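Local coordinates for Alpha/beta hydrolase fold protein (Sphaerobacter thermophilus, PDB 3R0V) that adopts the alpha/beta hydrolase fold, binds D-malate and probably acts as a hydrolase, at residues A[200-205]-A[226-231]; A[73-78]-A[105-110]. One frame throughout, in Å; residues are numbered along the deposited sequence. Where two conformers were deposited one is given.

Both contacts involve the C-terminal end of helix 96-106, whose first residues belong to the GxSxG sequence that probably forms the nucleophile elbow of this alpha/beta hydrolase. Contact 2 (73-78 with 105-110) contains that end and packs helix 71-84 against it; contact 1 (200-205 with 226-231) joins the short helix 199-202 to helix 219-231. They lie about 17 Å apart, centre to centre, yet they meet directly: Arg201 NH2 lies 3.0 Å from Ser107 OG, a probable hydrogen bond, and Ile205 CD1 packs on Ala105 CB at 4.2 Å. Neither forms the malate site. The side chains of Phe202 and Leu78 are about 11 and 12 Å from that of Ser96, a malate-binding residue.

Contact 1: residues A[200-205]-A[226-231]; sequences ARFASI and QELADT
Phe202 and Leu228 meet through one ring edge and one methyl: Leu228 CD2 lies 3.8 Å from Phe202 CD2, close to the ring plane. Beside this pair, Thr231 turns its methyl rather than its hydroxyl to Ala203, CG2 standing 3.9 Å from Ala203 N and 4.1 Å from Ala203 CB. The carbonyl at the end of helix 219-231 adds a weak polar touch, a CA-H...O contact of 3.5 Å from Ala203 CA to Thr231 O with 148° at the hydrogen.

The torsion of Thr231 sorts its two branches, with CG2 anti to the backbone N and OG1 beside that N (chi1 -69°). On the facing segment a type I turn from Phe202 to Ile205 presents Ala203. Ile205 N closes it on Phe202 O at 3.1 Å, and Ser204 N bonds to Arg201 O at 3.0 Å. Farther out, Leu102 of helix 96-106 and Ile197 touch Phe202, while Pro119 touches Leu228.

With no conventional hydrogen bond across it, the contact joins the two helices mainly by apolar packing, buried at Phe202 and Leu228 and more exposed at Ala203.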
ATOM      1  N   ALA A 200      10.612  13.076  10.884  1.00 17.85           N
ATOM      2  CA  ALA A 200      10.738  12.969  12.336  1.00 23.39           C
ATOM      3  C   ALA A 200      10.102  11.679  12.834  1.00 18.64           C
ATOM      4  O   ALA A 200      10.699  10.948  13.633  1.00 23.65           O
ATOM      5  CB  ALA A 200      10.105  14.165  13.013  1.00 25.91           C
ATOM      6  N   ARG A 201       8.899  11.390  12.352  1.00 15.82           N
ATOM      7  CA  ARG A 201       8.195  10.179  12.765  1.00 14.85           C
ATOM      8  C   ARG A 201       8.859   8.905  12.274  1.00 15.24           C
ATOM      9  O   ARG A 201       9.025   7.947  13.031  1.00 18.37           O
ATOM     10  CB  ARG A 201       6.758  10.202  12.272  1.00 16.25           C
ATOM     11  CG  ARG A 201       5.956  11.354  12.829  1.00 19.54           C
ATOM     12  CD  ARG A 201       4.489  11.107  12.586  1.00 20.89           C
ATOM     13  NE  ARG A 201       3.996  10.047  13.460  1.00 24.84           N
ATOM     14  CZ  ARG A 201       2.954   9.275  13.173  1.00 29.48           C
ATOM     15  NH1 ARG A 201       2.305   9.441  12.029  1.00 31.33           N
ATOM     16  NH2 ARG A 201       2.561   8.335  14.029  1.00 29.54           N
ATOM     17  N   PHE A 202       9.239   8.875  11.001  1.00 13.57           N
ATOM     18  CA  PHE A 202       9.803   7.657  10.451  1.00 14.04           C
ATOM     19  C   PHE A 202      11.201   7.375  11.003  1.00 12.87           C
ATOM     20  O   PHE A 202      11.589   6.216  11.129  1.00 14.61           O
ATOM     21  CB  PHE A 202       9.781   7.673   8.913  1.00 11.96           C
ATOM     22  CG  PHE A 202       8.385   7.638   8.307  1.00 12.39           C
ATOM     23  CD1 PHE A 202       7.249   7.491   9.104  1.00 13.72           C
ATOM     24  CD2 PHE A 202       8.222   7.721   6.927  1.00 12.99           C
ATOM     25  CE1 PHE A 202       5.976   7.457   8.530  1.00 15.32           C
ATOM     26  CE2 PHE A 202       6.963   7.673   6.354  1.00 14.09           C
ATOM     27  CZ  PHE A 202       5.844   7.541   7.148  1.00 14.07           C
ATOM     28  N   ALA A 203      11.944   8.417  11.359  1.00 15.87           N
ATOM     29  CA  ALA A 203      13.250   8.203  11.986  1.00 18.25           C
ATOM     30  C   ALA A 203      13.119   7.507  13.344  1.00 18.98           C
ATOM     31  O   ALA A 203      14.093   6.949  13.847  1.00 21.41           O
ATOM     32  CB  ALA A 203      13.992   9.513  12.126  1.00 19.02           C
ATOM     33  N   SER A 204      11.911   7.513  13.904  1.00 16.01           N
ATOM     34  CA  SER A 204      11.644   6.924  15.217  0.54 20.37           C
ATOM     35  C   SER A 204      11.272   5.441  15.132  1.00 19.66           C
ATOM     36  O   SER A 204      11.104   4.769  16.159  1.00 22.16           O
ATOM     37  CB  SER A 204      10.539   7.700  15.942  0.54 22.29           C
ATOM     38  OG  SER A 204       9.246   7.336  15.477  0.54 21.97           O
ATOM     39  N   ILE A 205      11.132   4.931  13.912  1.00 15.82           N
ATOM     40  CA  ILE A 205      10.845   3.527  13.714  1.00 15.80           C
ATOM     41  C   ILE A 205      12.131   2.752  13.961  1.00 19.03           C
ATOM     42  O   ILE A 205      13.136   2.959  13.283  1.00 21.20           O
ATOM     43  CB  ILE A 205      10.328   3.248  12.291  1.00 14.18           C
ATOM     44  CG1 ILE A 205       8.972   3.933  12.072  1.00 14.79           C
ATOM     45  CG2 ILE A 205      10.221   1.744  12.047  1.00 15.48           C
ATOM     46  CD1 ILE A 205       8.550   3.997  10.601  1.00 15.39           C
ATOM     47  N   GLN A 226      15.581   5.472  -1.537  1.00 12.07           N
ATOM     48  CA  GLN A 226      16.903   5.722  -0.984  1.00 12.86           C
ATOM     49  C   GLN A 226      16.795   6.560   0.281  1.00 12.43           C
ATOM     50  O   GLN A 226      17.462   6.300   1.282  1.00 13.84           O
ATOM     51  CB  GLN A 226      17.781   6.445  -2.015  1.00 16.44           C
ATOM     52  CG  GLN A 226      19.275   6.447  -1.659  1.00 23.59           C
ATOM     53  CD  GLN A 226      19.684   7.576  -0.718  1.00 36.80           C
ATOM     54  OE1 GLN A 226      20.716   7.486  -0.048  1.00 42.53           O
ATOM     55  NE2 GLN A 226      18.891   8.650  -0.677  1.00 28.34           N
ATOM     56  N   GLU A 227      15.969   7.598   0.226  1.00 12.45           N
ATOM     57  CA  GLU A 227      15.865   8.495   1.366  1.00 12.35           C
ATOM     58  C   GLU A 227      15.218   7.781   2.553  1.00 13.50           C
ATOM     59  O   GLU A 227      15.675   7.927   3.679  1.00 13.77           O
ATOM     60  CB  GLU A 227      15.090   9.766   1.045  1.00 13.54           C
ATOM     61  CG  GLU A 227      14.963  10.664   2.283  1.00 15.32           C
ATOM     62  CD  GLU A 227      14.460  12.072   1.984  1.00 18.99           C
ATOM     63  OE1 GLU A 227      14.845  12.655   0.945  1.00 21.76           O
ATOM     64  OE2 GLU A 227      13.682  12.603   2.810  1.00 20.90           O
ATOM     65  N   LEU A 228      14.160   7.014   2.311  1.00 11.48           N
ATOM     66  CA  LEU A 228      13.511   6.290   3.406  1.00 12.08           C
ATOM     67  C   LEU A 228      14.480   5.310   4.055  1.00 13.13           C
ATOM     68  O   LEU A 228      14.503   5.172   5.282  1.00 13.66           O
ATOM     69  CB  LEU A 228      12.283   5.536   2.917  1.00 12.26           C
ATOM     70  CG  LEU A 228      11.068   6.419   2.646  1.00 14.51           C
ATOM     71  CD1 LEU A 228       9.999   5.658   1.884  1.00 17.10           C
ATOM     72  CD2 LEU A 228      10.506   6.944   3.956  1.00 15.35           C
ATOM     73  N   ALA A 229      15.279   4.622   3.244  1.00 11.63           N
ATOM     74  CA  ALA A 229      16.207   3.628   3.788  1.00 13.36           C
ATOM     75  C   ALA A 229      17.359   4.274   4.544  1.00 15.75           C
ATOM     76  O   ALA A 229      18.077   3.596   5.284  1.00 19.56           O
ATOM     77  CB  ALA A 229      16.727   2.717   2.683  1.00 15.13           C
ATOM     78  N   ASP A 230      17.531   5.580   4.367  1.00 13.82           N
ATOM     79  CA  ASP A 230      18.526   6.328   5.127  0.53 14.63           C
ATOM     80  C   ASP A 230      17.900   6.900   6.408  1.00 15.37           C
ATOM     81  O   ASP A 230      18.516   6.892   7.480  1.00 18.91           O
ATOM     82  CB  ASP A 230      19.119   7.445   4.256  0.53 18.15           C
ATOM     83  CG  ASP A 230      20.277   8.165   4.926  0.53 24.59           C
ATOM     84  OD1 ASP A 230      21.378   7.581   5.008  0.53 29.64           O
ATOM     85  OD2 ASP A 230      20.093   9.322   5.357  0.53 30.25           O
ATOM     86  N   THR A 231      16.669   7.391   6.293  1.00 14.25           N
ATOM     87  CA  THR A 231      15.978   8.011   7.418  1.00 13.62           C
ATOM     88  C   THR A 231      15.622   7.007   8.509  1.00 15.47           C
ATOM     89  O   THR A 231      15.749   7.287   9.707  1.00 16.46           O
ATOM     90  CB  THR A 231      14.706   8.731   6.913  1.00 12.92           C
ATOM     91  OG1 THR A 231      15.104   9.861   6.128  1.00 17.43           O
ATOM     92  CG2 THR A 231      13.837   9.202   8.069  1.00 17.66           C
TER

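Contact 2: residues A[73-78]-A[105-110]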
ATOM      1  N   ARG A  73      -8.520   5.696  11.382  1.00 10.48           N
ATOM      2  CA  ARG A  73      -9.407   4.541  11.268  1.00  9.80           C
ATOM      3  C   ARG A  73      -8.716   3.400  10.521  1.00 10.45           C
ATOM      4  O   ARG A  73      -8.909   2.242  10.883  1.00 11.49           O
ATOM      5  CB  ARG A  73     -10.738   4.881  10.582  1.00 11.09           C
ATOM      6  CG  ARG A  73     -11.546   5.983  11.252  1.00 11.96           C
ATOM      7  CD  ARG A  73     -12.091   5.554  12.625  1.00 11.62           C
ATOM      8  NE  ARG A  73     -11.140   5.835  13.693  1.00 13.56           N
ATOM      9  CZ  ARG A  73     -10.907   7.048  14.184  1.00 12.47           C
ATOM     10  NH1 ARG A  73     -10.030   7.205  15.168  1.00 15.91           N
ATOM     11  NH2 ARG A  73     -11.548   8.108  13.694  1.00 14.25           N
ATOM     12  N   GLU A  74      -7.937   3.710   9.483  1.00 10.94           N
ATOM     13  CA  GLU A  74      -7.238   2.641   8.763  1.00  9.58           C
ATOM     14  C   GLU A  74      -6.064   2.052   9.551  1.00 10.89           C
ATOM     15  O   GLU A  74      -5.745   0.869   9.400  1.00 11.49           O
ATOM     16  CB  GLU A  74      -6.796   3.093   7.369  1.00  9.54           C
ATOM     17  CG  GLU A  74      -7.983   3.475   6.491  1.00  9.89           C
ATOM     18  CD  GLU A  74      -7.711   3.243   5.014  1.00 11.89           C
ATOM     19  OE1 GLU A  74      -7.277   4.183   4.318  1.00 13.06           O
ATOM     20  OE2 GLU A  74      -7.911   2.107   4.547  1.00 13.45           O
ATOM     21  N   ILE A  75      -5.433   2.860  10.394  1.00 11.65           N
ATOM     22  CA  ILE A  75      -4.438   2.325  11.323  1.00 10.95           C
ATOM     23  C   ILE A  75      -5.137   1.360  12.289  1.00 10.26           C
ATOM     24  O   ILE A  75      -4.626   0.268  12.560  1.00 12.05           O
ATOM     25  CB  ILE A  75      -3.722   3.454  12.071  1.00 10.56           C
ATOM     26  CG1 ILE A  75      -2.907   4.286  11.077  1.00 12.00           C
ATOM     27  CG2 ILE A  75      -2.815   2.898  13.179  1.00 14.14           C
ATOM     28  CD1 ILE A  75      -2.288   5.546  11.697  1.00 15.79           C
ATOM     29  N   GLU A  76      -6.320   1.733  12.778  1.00 10.49           N
ATOM     30  CA  GLU A  76      -7.088   0.859  13.653  1.00 10.35           C
ATOM     31  C   GLU A  76      -7.526  -0.414  12.923  1.00 12.91           C
ATOM     32  O   GLU A  76      -7.563  -1.500  13.521  1.00 12.45           O
ATOM     33  CB  GLU A  76      -8.286   1.616  14.228  1.00 11.60           C
ATOM     34  CG  GLU A  76      -7.864   2.720  15.196  1.00 13.01           C
ATOM     35  CD  GLU A  76      -8.955   3.753  15.470  1.00 15.90           C
ATOM     36  OE1 GLU A  76     -10.103   3.589  15.007  1.00 15.28           O
ATOM     37  OE2 GLU A  76      -8.650   4.741  16.167  1.00 17.83           O
ATOM     38  N   ASP A  77      -7.846  -0.298  11.635  1.00 11.47           N
ATOM     39  CA  ASP A  77      -8.184  -1.493  10.858  1.00 12.54           C
ATOM     40  C   ASP A  77      -6.993  -2.453  10.833  1.00 10.60           C
ATOM     41  O   ASP A  77      -7.140  -3.658  11.055  1.00 11.07           O
ATOM     42  CB  ASP A  77      -8.588  -1.155   9.413  1.00  9.75           C
ATOM     43  CG  ASP A  77      -9.853  -0.305   9.317  1.00 12.89           C
ATOM     44  OD1 ASP A  77     -10.683  -0.317  10.244  1.00 13.27           O
ATOM     45  OD2 ASP A  77     -10.018   0.369   8.279  1.00 12.69           O
ATOM     46  N   LEU A  78      -5.817  -1.918  10.532  1.00 10.44           N
ATOM     47  CA  LEU A  78      -4.616  -2.736  10.492  1.00  9.71           C
ATOM     48  C   LEU A  78      -4.337  -3.330  11.876  1.00 10.90           C
ATOM     49  O   LEU A  78      -3.961  -4.501  11.990  1.00 11.64           O
ATOM     50  CB  LEU A  78      -3.440  -1.913   9.975  1.00  9.55           C
ATOM     51  CG  LEU A  78      -2.087  -2.629   9.932  1.00 10.31           C
ATOM     52  CD1 LEU A  78      -2.183  -3.949   9.165  1.00 12.59           C
ATOM     53  CD2 LEU A  78      -1.029  -1.707   9.306  1.00 13.67           C
ATOM     54  N   ALA A 105       3.460   1.811  11.967  1.00 12.71           N
ATOM     55  CA  ALA A 105       4.674   1.487  12.710  1.00 12.94           C
ATOM     56  C   ALA A 105       5.093   2.658  13.593  1.00 16.20           C
ATOM     57  O   ALA A 105       5.432   2.476  14.761  1.00 16.18           O
ATOM     58  CB  ALA A 105       5.792   1.105  11.751  1.00 11.79           C
ATOM     59  N   ALA A 106       5.043   3.867  13.041  1.00 13.49           N
ATOM     60  CA  ALA A 106       5.421   5.060  13.790  1.00 13.58           C
ATOM     61  C   ALA A 106       4.446   5.321  14.933  1.00 16.98           C
ATOM     62  O   ALA A 106       4.817   5.931  15.939  1.00 20.20           O
ATOM     63  CB  ALA A 106       5.477   6.270  12.854  1.00 15.24           C
ATOM     64  N   SER A 107       3.210   4.857  14.778  1.00 13.78           N
ATOM     65  CA  SER A 107       2.179   5.053  15.791  1.00 13.83           C
ATOM     66  C   SER A 107       2.254   4.022  16.901  1.00 17.59           C
ATOM     67  O   SER A 107       1.505   4.109  17.872  1.00 20.29           O
ATOM     68  CB  SER A 107       0.788   5.007  15.158  1.00 15.08           C
ATOM     69  OG  SER A 107       0.622   6.053  14.215  1.00 22.65           O
ATOM     70  N   GLY A 108       3.132   3.037  16.752  1.00 15.51           N
ATOM     71  CA  GLY A 108       3.329   2.054  17.802  1.00 19.05           C
ATOM     72  C   GLY A 108       2.586   0.733  17.678  1.00 17.33           C
ATOM     73  O   GLY A 108       2.511  -0.014  18.653  1.00 18.49           O
ATOM     74  N   LEU A 109       2.026   0.422  16.512  1.00 14.70           N
ATOM     75  CA  LEU A 109       1.412  -0.900  16.357  1.00 14.64           C
ATOM     76  C   LEU A 109       2.464  -2.000  16.487  1.00 11.95           C
ATOM     77  O   LEU A 109       3.645  -1.774  16.189  1.00 14.11           O
ATOM     78  CB  LEU A 109       0.693  -1.045  15.017  1.00 13.02           C
ATOM     79  CG  LEU A 109      -0.591  -0.239  14.797  1.00 17.86           C
ATOM     80  CD1 LEU A 109      -1.382  -0.826  13.641  1.00 17.19           C
ATOM     81  CD2 LEU A 109      -1.449  -0.183  16.039  1.00 24.37           C
ATOM     82  N   PRO A 110       2.034  -3.203  16.912  1.00 12.46           N
ATOM     83  CA  PRO A 110       2.976  -4.314  17.109  1.00 12.20           C
ATOM     84  C   PRO A 110       3.392  -4.979  15.802  1.00 13.52           C
ATOM     85  O   PRO A 110       3.051  -6.130  15.504  1.00 15.07           O
ATOM     86  CB  PRO A 110       2.199  -5.270  18.022  1.00 13.64           C
ATOM     87  CG  PRO A 110       0.766  -4.994  17.730  1.00 14.76           C
ATOM     88  CD  PRO A 110       0.688  -3.513  17.425  1.00 14.39           C
TER
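With chi1 of Leu109 at -70°, CG stands beside the backbone N and anti to the carbonyl carbon, and the branched end reaches helix 71-84. Ile75, at a similar chi1 of -65°, holds CG2 anti to its own N, where it meets Leu109, while the other branch sets CD1 against Ser107.

Leu109 CD1 does most of the touching. It approaches Ile75 O to 3.6 Å and Ile75 CG2 to 4.0 Å, so one methyl rests on both the backbone and the side chain of the same residue. Leu78 adds its branch point from the next turn of the helix, CG lying 4.2 Å from Leu109 CD1. At the more exposed margin Ile75 CD1 comes within 3.9 Å of Ser107 OG, a van der Waals contact; that hydroxyl is hydrogen-bonded to Leu103 O.

The chain reaches Leu109 through a Schellman motif that ends helix 96-106. Gly108 has a positive phi of 97°, and its N bonds to Ala105 O at 3.1 Å. Ala104 touches both Leu78 and Leu109, Ala79 also packs on Leu109, and Leu78 reaches Val27 and Val29 of strand 25-29, which ties the contact to the central sheet.

Away from this interface, Arg73 and Glu76 form a salt bridge in which Arg73 offers the NE/NH1 side of its guanidinium in plane, NE to OE1 at 2.8 Å and NH1 to OE2 at 3.0 Å, while OE1 is approached from above the carboxylate plane. Glu74 and Asp77 form salt bridges with Arg57 and Arg58, respectively.

The chemistry is thus divided: charged groups of segment 73-78 pair with one another or with nearby loops, while Ile75 and Leu78 join it to 105-110 by aliphatic packing, without a hydrogen bond between the two segments.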